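MDM10 isoform 1 (Saccharomyces cerevisiae, PDB 7BTX) helps tether the endoplasmic reticulum to mitochondria as part of the ERMES complex and takes part in late assembly steps of the outer-membrane TOM translocase. Local coordinates at residues Q14-S19 with I158-P163. Sequence-based numbering, arbitrary orientation.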
# COMPACT_ATOMS: atom_id res chain seq x y z
N GLN D 14 9.78 38.07 14.67
CA GLN D 14 9.96 38.45 16.06
C GLN D 14 11.42 38.69 16.41
O GLN D 14 11.70 39.26 17.47
CB GLN D 14 9.39 37.37 16.99
CG GLN D 14 7.90 37.16 16.86
CD GLN D 14 7.50 35.73 17.17
OE1 GLN D 14 8.25 34.98 17.78
NE2 GLN D 14 6.31 35.34 16.73
N SER D 15 12.35 38.26 15.56
CA SER D 15 13.77 38.46 15.81
C SER D 15 14.31 39.73 15.18
O SER D 15 15.24 40.32 15.73
CB SER D 15 14.56 37.26 15.28
OG SER D 15 15.95 37.45 15.49
N THR D 16 13.75 40.16 14.05
CA THR D 16 14.17 41.39 13.39
C THR D 16 13.19 42.53 13.62
O THR D 16 13.38 43.61 13.06
CB THR D 16 14.35 41.15 11.90
OG1 THR D 16 13.09 40.85 11.30
CG2 THR D 16 15.27 39.98 11.68
N HIS D 17 12.14 42.29 14.42
CA HIS D 17 11.10 43.26 14.78
C HIS D 17 10.39 43.81 13.54
O HIS D 17 10.44 45.00 13.24
CB HIS D 17 11.67 44.39 15.64
CG HIS D 17 12.39 43.91 16.86
ND1 HIS D 17 11.82 43.07 17.79
CD2 HIS D 17 13.65 44.14 17.30
CE1 HIS D 17 12.69 42.81 18.74
NE2 HIS D 17 13.81 43.45 18.47
N TRP D 18 9.73 42.91 12.82
CA TRP D 18 8.96 43.31 11.65
C TRP D 18 7.54 43.73 12.01
O TRP D 18 6.92 44.49 11.25
CB TRP D 18 8.93 42.17 10.63
CG TRP D 18 8.16 42.48 9.38
CD1 TRP D 18 7.05 41.84 8.93
CD2 TRP D 18 8.44 43.51 8.42
NE1 TRP D 18 6.61 42.40 7.76
CE2 TRP D 18 7.45 43.42 7.42
CE3 TRP D 18 9.42 44.49 8.31
CZ2 TRP D 18 7.43 44.28 6.33
CZ3 TRP D 18 9.40 45.33 7.23
CH2 TRP D 18 8.41 45.22 6.25
N SER D 19 7.04 43.28 13.17
CA SER D 19 5.72 43.62 13.71
C SER D 19 4.59 43.23 12.76
O SER D 19 3.93 44.09 12.18
CB SER D 19 5.63 45.11 14.07
OG SER D 19 5.43 45.90 12.90
N ILE D 158 13.91 35.31 2.68
CA ILE D 158 13.44 36.59 3.22
C ILE D 158 14.63 37.53 3.17
O ILE D 158 15.74 37.16 3.56
CB ILE D 158 12.91 36.46 4.64
CG1 ILE D 158 11.90 35.33 4.75
CG2 ILE D 158 12.25 37.74 5.08
CD1 ILE D 158 11.56 35.00 6.16
N LYS D 159 14.41 38.74 2.67
CA LYS D 159 15.43 39.78 2.64
C LYS D 159 14.82 41.04 3.23
O LYS D 159 13.86 41.57 2.68
CB LYS D 159 15.91 40.05 1.21
CG LYS D 159 16.39 38.85 0.43
CD LYS D 159 17.70 38.35 0.96
CE LYS D 159 18.82 39.31 0.62
NZ LYS D 159 20.10 38.84 1.21
N ARG D 160 15.38 41.53 4.34
CA ARG D 160 14.93 42.83 4.85
C ARG D 160 15.82 43.91 4.26
O ARG D 160 16.93 44.18 4.72
CB ARG D 160 14.93 42.86 6.37
CG ARG D 160 14.24 44.12 6.87
CD ARG D 160 13.89 44.06 8.33
NE ARG D 160 13.26 45.30 8.75
CZ ARG D 160 12.94 45.57 10.01
NH1 ARG D 160 12.36 46.72 10.32
NH2 ARG D 160 13.20 44.70 10.96
N LEU D 161 15.29 44.56 3.23
CA LEU D 161 16.06 45.44 2.36
C LEU D 161 16.29 46.83 2.95
O LEU D 161 17.15 47.58 2.45
CB LEU D 161 15.36 45.57 1.02
CG LEU D 161 15.08 44.25 0.32
CD1 LEU D 161 14.25 44.48 -0.92
CD2 LEU D 161 16.39 43.59 -0.04
N SER D 162 15.55 47.18 3.99
CA SER D 162 15.47 48.53 4.54
C SER D 162 14.74 48.39 5.87
O SER D 162 14.08 47.37 6.08
CB SER D 162 14.74 49.44 3.54
OG SER D 162 14.60 50.78 3.96
N PRO D 163 14.82 49.35 6.80
CA PRO D 163 14.07 49.22 8.06
C PRO D 163 12.55 49.31 7.93
O PRO D 163 11.86 49.10 8.94
CB PRO D 163 14.60 50.40 8.88
CG PRO D 163 15.15 51.34 7.89
CD PRO D 163 15.79 50.46 6.89
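Arg160 reaches from the barrel strand to the last turn of the N-terminal helix, where its guanidinium group has Thr16 at its edge and Trp18 over one face. Its side chain is extended throughout, with CG anti to the backbone N (chi1 -171°), which carries the charged end across to residues 16-18. The aromatic contact is made by the benzo part of the indole: Trp18 CE3 lies 3.9 Å from Arg160 NE, over one face of the guanidinium and displaced toward its rim. Ring and guanidinium planes stand 80° apart, so this is not a parallel stack. The Thr16 side chain touches with its CB, 3.8 Å from Arg160 NH2; its hydroxyl OG1 is instead bonded to Phe12 O, one turn back in the helix.

Polar contacts run along the edge of the guanidinium. Arg160 NH1 donates to Pro163 O (2.8 Å), which lies close to the guanidinium plane, although the donor comes from above the carbonyl plane; Arg160 NE makes a weak bond to Ser162 O (3.5 Å). The arginine is thus tied back to the end of its own strand and the residue after it. The backbone carbonyl of His17, a residue with positive phi just past the helix, approaches obliquely, its O 3.6 Å from Arg160 NH2.

The contact joins the end of helix 5-16, which lies inside the beta-barrel, to one end of strand 152-162. Trp18 also meets Tyr13 of the helix and touches Gln166 of strand 165-174 and Gln187 and Asp189 of strand 179-189, while Ile158 packs on Leu9 and Phe12 farther back along the helix.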